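PDB 3RIQ: tailspike protein from Siphovirus 9NA, which probably binds Salmonella lipopolysaccharide through its receptor-binding domain and cleaves this surface receptor as an endorhamnosidase. Local coordinates for residues 259-264 against 290-295; 251-256 against 284-289; 32-37 against 55-60; 78-83 against 156-161. All coordinates share one frame; numbering follows the deposited sequence.

Interaction 1 (259-264 against 290-295); sequences SARNYR and TERVDD
The carboxylate of Asp295 is held by two hydroxyls of the 259-264 loop, one on each oxygen. Tyr263 OH donates to Asp295 OD1 at 2.7 Å, meeting that oxygen on its syn side, and the carboxylate stands at the edge of the ring, the two planes 51° apart. Ser259 OG donates to Asp295 OD2 at 2.6 Å, arriving at that oxygen's anti lone pair. With its OG trans to the backbone N (chi1 179°), Ser259 faces both this carboxylate and Arg261, whose NH1 gives OG a hydrogen bond of 3.0 Å within the guanidinium plane. The serine hydroxyl thus donates a hydrogen bond to the acid and accepts one from Arg261 NH1, which fixes its rotation. A backbone bond from Ser259 N to Val293 O, 2.9 Å, closes the same corner.

The other half of the contact is a crossing of two arginines. Arg292 CD lies over the centre of the Arg261 guanidinium, 3.4 Å from CZ, and the two guanidinium planes are nearly perpendicular. Both head groups share Asp285, which forms salt bridges with Arg261 NE and Arg292 NH2, while Glu254 takes Arg261 NH1; these acids probably offset the two positive charges. A water joins Arg261 NH2 to Thr290 O.

Two loops of the solenoid thus meet. Residues 259-264 connect strand 258-259, paired antiparallel with strand 254-255, to strand 266-273; residues 290-295 belong to the long excursion between strands 281-282 and 311-318, and both Ser259 and Arg292 pack on Glu254 of strand 254-255.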
loop_
_atom_site.group_PDB
_atom_site.type_symbol
_atom_site.label_atom_id
_atom_site.label_comp_id
_atom_site.label_asym_id
_atom_site.label_seq_id
_atom_site.Cartn_x
_atom_site.Cartn_y
_atom_site.Cartn_z
ATOM N N SER A 259 -7.877 -27.407 -21.096
ATOM C CA SER A 259 -7.762 -26.045 -20.555
ATOM C C SER A 259 -6.548 -25.895 -19.629
ATOM O O SER A 259 -6.359 -26.705 -18.702
ATOM C CB SER A 259 -9.032 -25.656 -19.774
ATOM O OG SER A 259 -8.865 -24.340 -19.240
ATOM N N ALA A 260 -5.753 -24.857 -19.887
ATOM C CA ALA A 260 -4.541 -24.552 -19.149
ATOM C C ALA A 260 -4.734 -23.331 -18.244
ATOM O O ALA A 260 -3.770 -22.725 -17.762
ATOM C CB ALA A 260 -3.406 -24.267 -20.168
ATOM N N ARG A 261 -5.987 -22.940 -18.069
ATOM C CA ARG A 261 -6.365 -21.726 -17.338
ATOM C C ARG A 261 -6.137 -21.875 -15.835
ATOM O O ARG A 261 -5.680 -22.913 -15.362
ATOM C CB ARG A 261 -7.819 -21.398 -17.646
ATOM C CG ARG A 261 -8.043 -21.065 -19.140
ATOM C CD ARG A 261 -9.535 -20.935 -19.392
ATOM N NE ARG A 261 -9.889 -20.567 -20.773
ATOM C CZ ARG A 261 -10.089 -21.428 -21.770
ATOM N NH1 ARG A 261 -9.937 -22.746 -21.582
ATOM N NH2 ARG A 261 -10.458 -20.972 -22.967
ATOM N N ASN A 262 -6.442 -20.825 -15.074
ATOM C CA ASN A 262 -6.084 -20.752 -13.655
ATOM C C ASN A 262 -7.094 -19.963 -12.856
ATOM O O ASN A 262 -7.692 -19.033 -13.390
ATOM C CB ASN A 262 -4.696 -20.111 -13.479
ATOM C CG ASN A 262 -3.636 -20.824 -14.279
ATOM O OD1 ASN A 262 -2.988 -21.749 -13.770
ATOM N ND2 ASN A 262 -3.447 -20.406 -15.553
ATOM N N TYR A 263 -7.217 -20.308 -11.571
ATOM C CA TYR A 263 -8.241 -19.778 -10.681
ATOM C C TYR A 263 -7.721 -19.512 -9.301
ATOM O O TYR A 263 -6.822 -20.220 -8.812
ATOM C CB TYR A 263 -9.418 -20.791 -10.523
ATOM C CG TYR A 263 -10.256 -20.936 -11.776
ATOM C CD1 TYR A 263 -11.424 -20.183 -11.953
ATOM C CD2 TYR A 263 -9.883 -21.819 -12.795
ATOM C CE1 TYR A 263 -12.182 -20.280 -13.116
ATOM C CE2 TYR A 263 -10.643 -21.941 -13.952
ATOM C CZ TYR A 263 -11.797 -21.156 -14.107
ATOM O OH TYR A 263 -12.540 -21.252 -15.236
ATOM N N ARG A 264 -8.268 -18.475 -8.667
ATOM C CA ARG A 264 -8.100 -18.310 -7.222
ATOM C C ARG A 264 -6.650 -18.254 -6.708
ATOM O O ARG A 264 -6.279 -18.919 -5.723
ATOM C CB ARG A 264 -8.939 -19.377 -6.471
ATOM C CG ARG A 264 -10.438 -19.114 -6.692
ATOM C CD ARG A 264 -11.336 -20.105 -5.959
ATOM N NE ARG A 264 -11.207 -21.489 -6.409
ATOM C CZ ARG A 264 -12.128 -22.436 -6.193
ATOM N NH1 ARG A 264 -13.230 -22.155 -5.499
ATOM N NH2 ARG A 264 -11.938 -23.664 -6.654
ATOM N N THR A 290 -13.594 -20.198 -28.399
ATOM C CA THR A 290 -13.630 -21.599 -28.767
ATOM C C THR A 290 -14.064 -22.353 -27.512
ATOM O O THR A 290 -13.649 -22.011 -26.412
ATOM C CB THR A 290 -12.242 -22.116 -29.196
ATOM O OG1 THR A 290 -11.583 -21.105 -29.977
ATOM C CG2 THR A 290 -12.378 -23.369 -30.027
ATOM N N GLU A 291 -14.892 -23.374 -27.657
ATOM C CA GLU A 291 -15.353 -24.121 -26.484
ATOM C C GLU A 291 -14.182 -24.575 -25.598
ATOM O O GLU A 291 -13.102 -24.986 -26.087
ATOM C CB GLU A 291 -16.209 -25.320 -26.903
ATOM C CG GLU A 291 -16.827 -26.014 -25.727
ATOM C CD GLU A 291 -17.835 -25.134 -25.002
ATOM O OE1 GLU A 291 -19.040 -25.232 -25.311
ATOM O OE2 GLU A 291 -17.421 -24.325 -24.146
ATOM N N ARG A 292 -14.381 -24.444 -24.290
ATOM C CA ARG A 292 -13.354 -24.821 -23.343
ATOM C C ARG A 292 -13.416 -26.316 -23.068
ATOM O O ARG A 292 -14.495 -26.922 -23.104
ATOM C CB ARG A 292 -13.565 -24.019 -22.071
ATOM C CG ARG A 292 -13.662 -22.507 -22.341
ATOM C CD ARG A 292 -13.389 -21.690 -21.047
ATOM N NE ARG A 292 -13.719 -20.249 -21.195
ATOM C CZ ARG A 292 -14.946 -19.717 -21.093
ATOM N NH1 ARG A 292 -16.000 -20.498 -20.823
ATOM N NH2 ARG A 292 -15.126 -18.376 -21.209
ATOM N N VAL A 293 -12.251 -26.905 -22.827
ATOM C CA VAL A 293 -12.173 -28.331 -22.571
ATOM C C VAL A 293 -11.739 -28.570 -21.125
ATOM O O VAL A 293 -10.661 -28.127 -20.710
ATOM C CB VAL A 293 -11.178 -29.023 -23.546
ATOM C CG1 VAL A 293 -11.210 -30.507 -23.316
ATOM C CG2 VAL A 293 -11.546 -28.721 -25.011
ATOM N N ASP A 294 -12.567 -29.300 -20.372
ATOM C CA ASP A 294 -12.335 -29.603 -18.942
ATOM C C ASP A 294 -12.242 -28.266 -18.149
ATOM O O ASP A 294 -11.328 -28.019 -17.345
ATOM C CB ASP A 294 -11.096 -30.495 -18.737
ATOM C CG ASP A 294 -11.232 -31.858 -19.393
ATOM O OD1 ASP A 294 -12.365 -32.407 -19.451
ATOM O OD2 ASP A 294 -10.203 -32.382 -19.853
ATOM N N ASP A 295 -13.208 -27.389 -18.426
ATOM C CA ASP A 295 -13.324 -26.098 -17.774
ATOM C C ASP A 295 -14.778 -25.682 -17.983
ATOM O O ASP A 295 -15.570 -26.390 -18.657
ATOM C CB ASP A 295 -12.346 -25.076 -18.399
ATOM C CG ASP A 295 -11.867 -24.023 -17.412
ATOM O OD1 ASP A 295 -12.663 -23.592 -16.563
ATOM O OD2 ASP A 295 -10.676 -23.615 -17.507
HETATM O O HOH W 1 -11.041 -22.568 -25.289
#

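Interaction 2 (251-256 against 284-289); sequences YQNEIG and ADTGSP
Asn253 ND2 gives the shortest hydrogen bond of this contact, 2.8 Å to Thr286 O, with the acceptor close to the amide plane and the N-H nearly straight at 166°. The other end of the same amide accepts from Thr286 N, 3.0 Å to Asn253 OD1. One side chain thereby pairs with both backbone groups of a single residue, much as a neighbouring strand would, and the amide is locked against flipping. In addition, Asn253 N donates to Ala284 O at 3.1 Å.

The setting is beside the coils of a right-handed parallel beta-helix: strands 249-250 and 281-282 are parallel neighbours on successive coils, and the two segments follow them into the loops. Beyond the end of the 249-250/281-282 pairing, the Asn253 amide links the two backbones instead.

Beside it, Gln252 crosses Thr286 at about a right angle. Gln252 CB lies 3.6 Å from Thr286 CG2, and Gln252 OE1 is 3.6 Å from Thr286 CB. The glutamine bends at chi2 (108°), turning its NE2 back to Asp281 and to the carbonyl of Asn283. On the other segment, Asp328 accepts from the backbone nitrogens of both Ala284 and Asp285.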
loop_
_atom_site.group_PDB
_atom_site.type_symbol
_atom_site.label_atom_id
_atom_site.label_comp_id
_atom_site.label_asym_id
_atom_site.label_seq_id
_atom_site.Cartn_x
_atom_site.Cartn_y
_atom_site.Cartn_z
ATOM N N TYR A 251 -1.600 -18.829 -17.836
ATOM C CA TYR A 251 -1.800 -19.282 -19.219
ATOM C C TYR A 251 -3.282 -19.176 -19.618
ATOM O O TYR A 251 -4.188 -19.318 -18.806
ATOM C CB TYR A 251 -1.271 -20.740 -19.377
ATOM C CG TYR A 251 -0.820 -21.118 -20.796
ATOM C CD1 TYR A 251 0.500 -20.971 -21.187
ATOM C CD2 TYR A 251 -1.717 -21.646 -21.712
ATOM C CE1 TYR A 251 0.899 -21.300 -22.476
ATOM C CE2 TYR A 251 -1.327 -21.977 -22.989
ATOM C CZ TYR A 251 -0.028 -21.811 -23.364
ATOM O OH TYR A 251 0.391 -22.163 -24.647
ATOM N N GLN A 252 -3.496 -18.951 -20.914
ATOM C CA GLN A 252 -4.832 -18.891 -21.517
ATOM C C GLN A 252 -5.202 -20.068 -22.410
ATOM O O GLN A 252 -4.357 -20.684 -23.023
ATOM C CB GLN A 252 -4.979 -17.599 -22.322
ATOM C CG GLN A 252 -4.867 -16.312 -21.456
ATOM C CD GLN A 252 -3.594 -15.554 -21.677
ATOM O OE1 GLN A 252 -3.205 -15.305 -22.810
ATOM N NE2 GLN A 252 -2.957 -15.162 -20.631
ATOM N N ASN A 253 -6.484 -20.348 -22.504
ATOM C CA ASN A 253 -7.004 -21.341 -23.447
ATOM C C ASN A 253 -6.476 -22.762 -23.158
ATOM O O ASN A 253 -6.389 -23.119 -22.021
ATOM C CB ASN A 253 -6.785 -20.890 -24.897
ATOM C CG ASN A 253 -7.470 -19.545 -25.226
ATOM O OD1 ASN A 253 -8.032 -18.877 -24.372
ATOM N ND2 ASN A 253 -7.406 -19.161 -26.487
ATOM N N GLU A 254 -6.132 -23.541 -24.173
ATOM C CA GLU A 254 -5.802 -24.975 -24.019
ATOM C C GLU A 254 -4.336 -25.231 -24.350
ATOM O O GLU A 254 -3.761 -24.527 -25.155
ATOM C CB GLU A 254 -6.658 -25.846 -24.960
ATOM C CG GLU A 254 -8.038 -26.292 -24.401
ATOM C CD GLU A 254 -9.079 -25.181 -24.407
ATOM O OE1 GLU A 254 -9.159 -24.416 -25.407
ATOM O OE2 GLU A 254 -9.857 -25.108 -23.446
ATOM N N ILE A 255 -3.761 -26.280 -23.751
ATOM C CA ILE A 255 -2.489 -26.876 -24.210
ATOM C C ILE A 255 -2.766 -28.344 -24.442
ATOM O O ILE A 255 -3.335 -29.028 -23.564
ATOM C CB ILE A 255 -1.361 -26.763 -23.163
ATOM C CG1 ILE A 255 -1.024 -25.305 -22.910
ATOM C CG2 ILE A 255 -0.102 -27.515 -23.682
ATOM C CD1 ILE A 255 -0.095 -25.087 -21.702
ATOM N N GLY A 256 -2.413 -28.826 -25.645
ATOM C CA GLY A 256 -2.519 -30.247 -25.948
ATOM C C GLY A 256 -3.955 -30.754 -25.886
ATOM O O GLY A 256 -4.188 -31.955 -25.746
ATOM N N ALA A 284 -7.339 -15.398 -18.633
ATOM C CA ALA A 284 -7.683 -16.826 -18.788
ATOM C C ALA A 284 -8.150 -17.161 -20.212
ATOM O O ALA A 284 -7.853 -18.248 -20.685
ATOM C CB ALA A 284 -8.746 -17.228 -17.765
ATOM N N ASP A 285 -8.867 -16.243 -20.876
ATOM C CA ASP A 285 -9.258 -16.425 -22.280
ATOM C C ASP A 285 -8.462 -15.475 -23.170
ATOM O O ASP A 285 -8.177 -14.321 -22.771
ATOM C CB ASP A 285 -10.754 -16.126 -22.464
ATOM C CG ASP A 285 -11.658 -17.168 -21.850
ATOM O OD1 ASP A 285 -11.297 -18.373 -21.849
ATOM O OD2 ASP A 285 -12.730 -16.771 -21.329
ATOM N N THR A 286 -8.154 -15.899 -24.395
ATOM C CA THR A 286 -7.474 -15.014 -25.337
ATOM C C THR A 286 -7.872 -15.380 -26.771
ATOM O O THR A 286 -8.273 -16.519 -27.033
ATOM C CB THR A 286 -5.935 -15.052 -25.175
ATOM O OG1 THR A 286 -5.351 -13.978 -25.908
ATOM C CG2 THR A 286 -5.325 -16.361 -25.674
ATOM N N GLY A 287 -7.814 -14.405 -27.685
ATOM C CA GLY A 287 -8.139 -14.677 -29.096
ATOM C C GLY A 287 -9.633 -14.893 -29.284
ATOM O O GLY A 287 -10.442 -14.382 -28.491
ATOM N N SER A 288 -10.007 -15.664 -30.309
ATOM C CA SER A 288 -11.417 -15.872 -30.657
ATOM C C SER A 288 -12.034 -16.959 -29.814
ATOM O O SER A 288 -11.364 -17.945 -29.503
ATOM C CB SER A 288 -11.555 -16.271 -32.137
ATOM O OG SER A 288 -10.926 -15.311 -32.974
ATOM N N PRO A 289 -13.307 -16.783 -29.408
ATOM C CA PRO A 289 -13.954 -17.798 -28.562
ATOM C C PRO A 289 -13.981 -19.198 -29.196
ATOM O O PRO A 289 -14.335 -19.347 -30.376
ATOM C CB PRO A 289 -15.379 -17.269 -28.382
ATOM C CG PRO A 289 -15.283 -15.780 -28.627
ATOM C CD PRO A 289 -14.127 -15.567 -29.571
#

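Interaction 3 (32-37 against 55-60); sequences DSLLID and LTIECK
Lys60 passes Ile36 and Leu35 of the facing strand, then leaves the subunit. Its CB rests 3.6 Å from Ile36 O. The next part of the chain, extended beyond CG, passes the Leu35 methyl: Lys60 CG is 4.0 Å and CD 3.9 Å from Leu35 CD1. The tip, NZ, crosses to the second subunit, where Asp32 gives a salt bridge and Thr56 OG1 and Val54 O accept hydrogen bonds. In return, Asp32 and Thr56 here receive Lys60 of the third subunit, so the same exchange recurs round the trimer.

Between the two strands, five backbone hydrogen bonds alternate in direction, from Thr56 N to Asp32 O through to Lys60 N to Ile36 O, and the axes are only 16° from parallel. Beyond the last of them, a water spans Asp37 O and Lys60 O.

The face bearing Leu34, Ile36, Ile57 and Cys59 is apolar. Ile36 CG1 lies 4.0 Å from Cys59 SG and 4.2 Å from Ile57 CG2; its chi1 of -49° sets CG1 opposite the carbonyl carbon. Helix 23-29 adds Ala26 against Leu34 and Leu23 against Ile36. The other face here joins the subunits of the trimer, while parallel strands stacked in register from coil to coil, with an apolar inward face, are characteristic of a right-handed parallel beta-helix, as in the P22 tailspike family.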
loop_
_atom_site.group_PDB
_atom_site.type_symbol
_atom_site.label_atom_id
_atom_site.label_comp_id
_atom_site.label_asym_id
_atom_site.label_seq_id
_atom_site.Cartn_x
_atom_site.Cartn_y
_atom_site.Cartn_z
ATOM N N ASP A 32 19.464 -39.553 3.676
ATOM C CA ASP A 32 18.970 -38.334 4.361
ATOM C C ASP A 32 19.386 -37.129 3.503
ATOM O O ASP A 32 18.548 -36.470 2.903
ATOM C CB ASP A 32 19.606 -38.301 5.740
ATOM C CG ASP A 32 19.255 -37.057 6.563
ATOM O OD1 ASP A 32 18.595 -36.124 6.050
ATOM O OD2 ASP A 32 19.709 -36.992 7.732
ATOM N N SER A 33 20.689 -36.857 3.448
ATOM C CA SER A 33 21.189 -35.730 2.667
ATOM C C SER A 33 22.004 -36.146 1.441
ATOM O O SER A 33 22.612 -37.213 1.418
ATOM C CB SER A 33 21.976 -34.815 3.588
ATOM O OG SER A 33 21.104 -34.339 4.596
ATOM N N LEU A 34 21.989 -35.284 0.424
ATOM C CA LEU A 34 22.689 -35.481 -0.838
ATOM C C LEU A 34 23.398 -34.170 -1.121
ATOM O O LEU A 34 22.734 -33.144 -1.308
ATOM C CB LEU A 34 21.697 -35.880 -1.956
ATOM C CG LEU A 34 22.210 -35.751 -3.402
ATOM C CD1 LEU A 34 23.507 -36.512 -3.646
ATOM C CD2 LEU A 34 21.085 -36.195 -4.338
ATOM N N LEU A 35 24.726 -34.186 -1.091
ATOM C CA LEU A 35 25.523 -32.973 -1.307
ATOM C C LEU A 35 26.000 -32.893 -2.754
ATOM O O LEU A 35 26.647 -33.821 -3.237
ATOM C CB LEU A 35 26.718 -32.952 -0.333
ATOM C CG LEU A 35 27.726 -31.814 -0.541
ATOM C CD1 LEU A 35 27.076 -30.494 -0.086
ATOM C CD2 LEU A 35 29.016 -32.099 0.240
ATOM N N ILE A 36 25.679 -31.798 -3.439
ATOM C CA ILE A 36 26.199 -31.581 -4.816
ATOM C C ILE A 36 27.476 -30.758 -4.649
ATOM O O ILE A 36 27.431 -29.529 -4.591
ATOM C CB ILE A 36 25.163 -30.886 -5.728
ATOM C CG1 ILE A 36 23.781 -31.591 -5.649
ATOM C CG2 ILE A 36 25.682 -30.790 -7.154
ATOM C CD1 ILE A 36 23.750 -33.015 -6.138
ATOM N N ASP A 37 28.618 -31.457 -4.533
ATOM C CA ASP A 37 29.891 -30.796 -4.205
ATOM C C ASP A 37 30.781 -30.502 -5.415
ATOM O O ASP A 37 31.819 -29.889 -5.246
ATOM C CB ASP A 37 30.664 -31.602 -3.134
ATOM C CG ASP A 37 31.000 -33.024 -3.577
ATOM O OD1 ASP A 37 30.290 -33.604 -4.441
ATOM O OD2 ASP A 37 31.982 -33.578 -3.011
ATOM N N LEU A 55 14.514 -36.240 0.889
ATOM C CA LEU A 55 15.922 -35.830 0.864
ATOM C C LEU A 55 16.135 -34.362 1.091
ATOM O O LEU A 55 15.281 -33.537 0.766
ATOM C CB LEU A 55 16.567 -36.236 -0.473
ATOM C CG LEU A 55 16.595 -37.742 -0.760
ATOM C CD1 LEU A 55 17.171 -37.991 -2.138
ATOM C CD2 LEU A 55 17.376 -38.549 0.323
ATOM N N THR A 56 17.279 -34.045 1.693
ATOM C CA THR A 56 17.806 -32.688 1.686
ATOM C C THR A 56 18.861 -32.643 0.608
ATOM O O THR A 56 19.887 -33.322 0.731
ATOM C CB THR A 56 18.443 -32.390 3.047
ATOM O OG1 THR A 56 17.479 -32.632 4.080
ATOM C CG2 THR A 56 18.922 -30.927 3.114
ATOM N N ILE A 57 18.606 -31.912 -0.483
ATOM C CA ILE A 57 19.569 -31.857 -1.607
ATOM C C ILE A 57 20.321 -30.527 -1.496
ATOM O O ILE A 57 19.767 -29.447 -1.803
ATOM C CB ILE A 57 18.887 -32.031 -2.980
ATOM C CG1 ILE A 57 18.150 -33.370 -3.000
ATOM C CG2 ILE A 57 19.942 -31.946 -4.099
ATOM C CD1 ILE A 57 17.375 -33.681 -4.249
ATOM N N GLU A 58 21.543 -30.598 -0.977
ATOM C CA GLU A 58 22.304 -29.396 -0.633
ATOM C C GLU A 58 23.217 -29.064 -1.799
ATOM O O GLU A 58 24.159 -29.811 -2.075
ATOM C CB GLU A 58 23.138 -29.665 0.639
ATOM C CG GLU A 58 23.999 -28.479 1.054
ATOM C CD GLU A 58 23.263 -27.507 1.921
ATOM O OE1 GLU A 58 22.786 -27.924 2.979
ATOM O OE2 GLU A 58 23.186 -26.327 1.568
ATOM N N CYS A 59 22.944 -27.982 -2.530
ATOM C CA CYS A 59 23.721 -27.713 -3.760
ATOM C C CYS A 59 24.843 -26.719 -3.515
ATOM O O CYS A 59 24.612 -25.574 -3.042
ATOM C CB CYS A 59 22.818 -27.204 -4.869
ATOM S SG CYS A 59 21.466 -28.363 -5.240
ATOM N N LYS A 60 26.072 -27.163 -3.797
ATOM C CA LYS A 60 27.252 -26.291 -3.679
ATOM C C LYS A 60 28.017 -26.240 -4.992
ATOM O O LYS A 60 29.222 -25.944 -5.007
ATOM C CB LYS A 60 28.168 -26.730 -2.524
ATOM C CG LYS A 60 27.494 -26.621 -1.143
ATOM C CD LYS A 60 28.445 -26.829 0.024
ATOM C CE LYS A 60 27.760 -26.572 1.329
ATOM N NZ LYS A 60 28.733 -26.518 2.481
HETATM O O HOH W 2 18.862 -32.696 6.502
HETATM O O HOH W 3 31.381 -27.365 -3.878
#

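Interaction 4 (78-83 against 156-161); sequences SKVISP and IIFTHP
Val80 sits squarely over one face of the Phe158 ring. Its CB is 3.8 Å from the ring centroid and only 3° off the normal, a CH-pi contact, and its two methyls lie over the same face, Val80 CG2 3.7 Å from Phe158 CE1 and CG1 nearer CE2. The two side chains leave their strands in the same direction, and the phenylalanine (chi1 -85°) folds its ring back beneath its neighbour. Pro83 meets the ring obliquely, its CG 3.9 Å from Phe158 CD2, and Phe170 adds an edge-to-face partner from the same chain.

These are stacked positions on consecutive coils of a parallel beta-helix, although 72 residues, including helices 107-112 and 137-140, separate the segments in sequence. Strands 79-81 and 156-159 run 10° from parallel, joined by four backbone hydrogen bonds between Ile157 N and Ser78 O at one end and Ser82 N and Thr159 O at the other. Both strands then turn alike: Ser82 and His160 adopt left-handed backbone angles and each is followed by a proline, so that the two proline rings lie side by side, Pro83 CG 4.0 Å from Pro161 CB.

On the opposite face Ile81 and Thr159 also point the same way, Ile81 CG2 3.8 Å from Thr159 OG1. That hydroxyl, at chi1 64° between the backbone N and carbonyl carbon, shares a water with Ser82 OG and His160 ND1; the water lies in the plane of the His160 imidazole. His160 NE2 is hydrogen-bonded to Glu179 of the second subunit, and Ile81 packs on Lys79 of that subunit.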
loop_
_atom_site.group_PDB
_atom_site.type_symbol
_atom_site.label_atom_id
_atom_site.label_comp_id
_atom_site.label_asym_id
_atom_site.label_seq_id
_atom_site.Cartn_x
_atom_site.Cartn_y
_atom_site.Cartn_z
ATOM N N SER A 78 10.732 -33.177 0.880
ATOM C CA SER A 78 12.125 -32.885 0.476
ATOM C C SER A 78 12.365 -31.374 0.349
ATOM O O SER A 78 11.417 -30.566 0.189
ATOM C CB SER A 78 12.468 -33.534 -0.880
ATOM O OG SER A 78 12.417 -34.956 -0.743
ATOM N N LYS A 79 13.635 -31.001 0.470
ATOM C CA LYS A 79 14.055 -29.623 0.270
ATOM C C LYS A 79 15.256 -29.583 -0.656
ATOM O O LYS A 79 16.148 -30.440 -0.526
ATOM C CB LYS A 79 14.402 -28.949 1.610
ATOM C CG LYS A 79 14.682 -27.446 1.512
ATOM C CD LYS A 79 14.987 -26.862 2.898
ATOM C CE LYS A 79 13.706 -26.728 3.749
ATOM N NZ LYS A 79 13.991 -26.345 5.200
ATOM N N VAL A 80 15.283 -28.614 -1.571
ATOM C CA VAL A 80 16.374 -28.464 -2.528
ATOM C C VAL A 80 16.988 -27.086 -2.301
ATOM O O VAL A 80 16.310 -26.031 -2.444
ATOM C CB VAL A 80 15.861 -28.640 -3.995
ATOM C CG1 VAL A 80 17.034 -28.588 -4.985
ATOM C CG2 VAL A 80 15.107 -29.977 -4.145
ATOM N N ILE A 81 18.256 -27.081 -1.894
ATOM C CA ILE A 81 18.892 -25.872 -1.350
ATOM C C ILE A 81 19.899 -25.302 -2.345
ATOM O O ILE A 81 20.898 -25.950 -2.702
ATOM C CB ILE A 81 19.608 -26.204 -0.022
ATOM C CG1 ILE A 81 18.607 -26.860 0.950
ATOM C CG2 ILE A 81 20.241 -24.964 0.591
ATOM C CD1 ILE A 81 19.227 -27.304 2.256
ATOM N N SER A 82 19.592 -24.100 -2.817
ATOM C CA SER A 82 20.437 -23.342 -3.747
ATOM C C SER A 82 20.884 -24.089 -5.005
ATOM O O SER A 82 22.030 -23.995 -5.389
ATOM C CB SER A 82 21.669 -22.809 -3.044
ATOM O OG SER A 82 21.309 -22.024 -1.912
ATOM N N PRO A 83 19.973 -24.742 -5.711
ATOM C CA PRO A 83 20.400 -25.310 -6.983
ATOM C C PRO A 83 20.680 -24.222 -8.005
ATOM O O PRO A 83 20.225 -23.093 -7.858
ATOM C CB PRO A 83 19.166 -26.096 -7.425
ATOM C CG PRO A 83 18.016 -25.328 -6.812
ATOM C CD PRO A 83 18.519 -24.894 -5.495
ATOM N N ILE A 156 7.398 -29.828 -1.847
ATOM C CA ILE A 156 8.871 -29.661 -1.971
ATOM C C ILE A 156 9.184 -28.209 -1.820
ATOM O O ILE A 156 8.494 -27.345 -2.405
ATOM C CB ILE A 156 9.407 -30.148 -3.359
ATOM C CG1 ILE A 156 8.767 -31.495 -3.756
ATOM C CG2 ILE A 156 10.946 -30.162 -3.327
ATOM C CD1 ILE A 156 9.164 -32.704 -2.893
ATOM N N ILE A 157 10.223 -27.908 -1.042
ATOM C CA ILE A 157 10.650 -26.510 -0.924
ATOM C C ILE A 157 11.975 -26.324 -1.644
ATOM O O ILE A 157 12.907 -27.088 -1.403
ATOM C CB ILE A 157 10.772 -26.077 0.601
ATOM C CG1 ILE A 157 9.434 -26.296 1.340
ATOM C CG2 ILE A 157 11.263 -24.610 0.708
ATOM C CD1 ILE A 157 9.507 -26.014 2.827
ATOM N N PHE A 158 12.048 -25.318 -2.518
ATOM C CA PHE A 158 13.304 -24.892 -3.133
ATOM C C PHE A 158 13.703 -23.580 -2.482
ATOM O O PHE A 158 12.904 -22.641 -2.487
ATOM C CB PHE A 158 13.114 -24.658 -4.656
ATOM C CG PHE A 158 13.248 -25.899 -5.496
ATOM C CD1 PHE A 158 12.388 -26.987 -5.314
ATOM C CD2 PHE A 158 14.196 -25.948 -6.513
ATOM C CE1 PHE A 158 12.537 -28.179 -6.100
ATOM C CE2 PHE A 158 14.342 -27.112 -7.312
ATOM C CZ PHE A 158 13.480 -28.236 -7.104
ATOM N N THR A 159 14.922 -23.483 -1.986
ATOM C CA THR A 159 15.406 -22.231 -1.445
ATOM C C THR A 159 16.529 -21.624 -2.267
ATOM O O THR A 159 17.496 -22.261 -2.602
ATOM C CB THR A 159 15.812 -22.343 0.043
ATOM O OG1 THR A 159 16.921 -23.247 0.234
ATOM C CG2 THR A 159 14.627 -22.836 0.839
ATOM N N HIS A 160 16.355 -20.354 -2.574
ATOM C CA HIS A 160 17.366 -19.582 -3.301
ATOM C C HIS A 160 17.867 -20.222 -4.586
ATOM O O HIS A 160 19.070 -20.279 -4.843
ATOM C CB HIS A 160 18.545 -19.222 -2.382
ATOM C CG HIS A 160 18.132 -18.643 -1.059
ATOM N ND1 HIS A 160 18.257 -19.325 0.140
ATOM C CD2 HIS A 160 17.618 -17.429 -0.752
ATOM C CE1 HIS A 160 17.829 -18.555 1.130
ATOM N NE2 HIS A 160 17.428 -17.401 0.612
ATOM N N PRO A 161 16.958 -20.704 -5.429
ATOM C CA PRO A 161 17.430 -21.256 -6.696
ATOM C C PRO A 161 18.021 -20.218 -7.617
ATOM O O PRO A 161 17.546 -19.095 -7.661
ATOM C CB PRO A 161 16.169 -21.857 -7.300
ATOM C CG PRO A 161 15.037 -20.947 -6.784
ATOM C CD PRO A 161 15.485 -20.697 -5.336
HETATM O O HOH W 4 19.360 -21.811 0.204
#

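Overall arrangement
Interactions 3 and 4 belong to the buried body of the beta-helix and are direct neighbours: strands 56-59 and 79-87 pair through backbone bonds of Ile57 with Lys79 and Ile81, and both contacts touch the adjoining subunits. Interactions 1 and 2 are a second cluster, centres 8 Å apart, in partly buried loops that no other subunit touches; Arg261 to Asp285 and Ala260 to Asn253 tie them together. The clusters are remote, with nearest atoms of interactions 1 and 4 about 17 Å apart. Chemistry follows place: in-register backbone bonds and apolar stacking build the coils, whereas irregular loops rely on carboxylates, guanidinium groups and a side-chain amide.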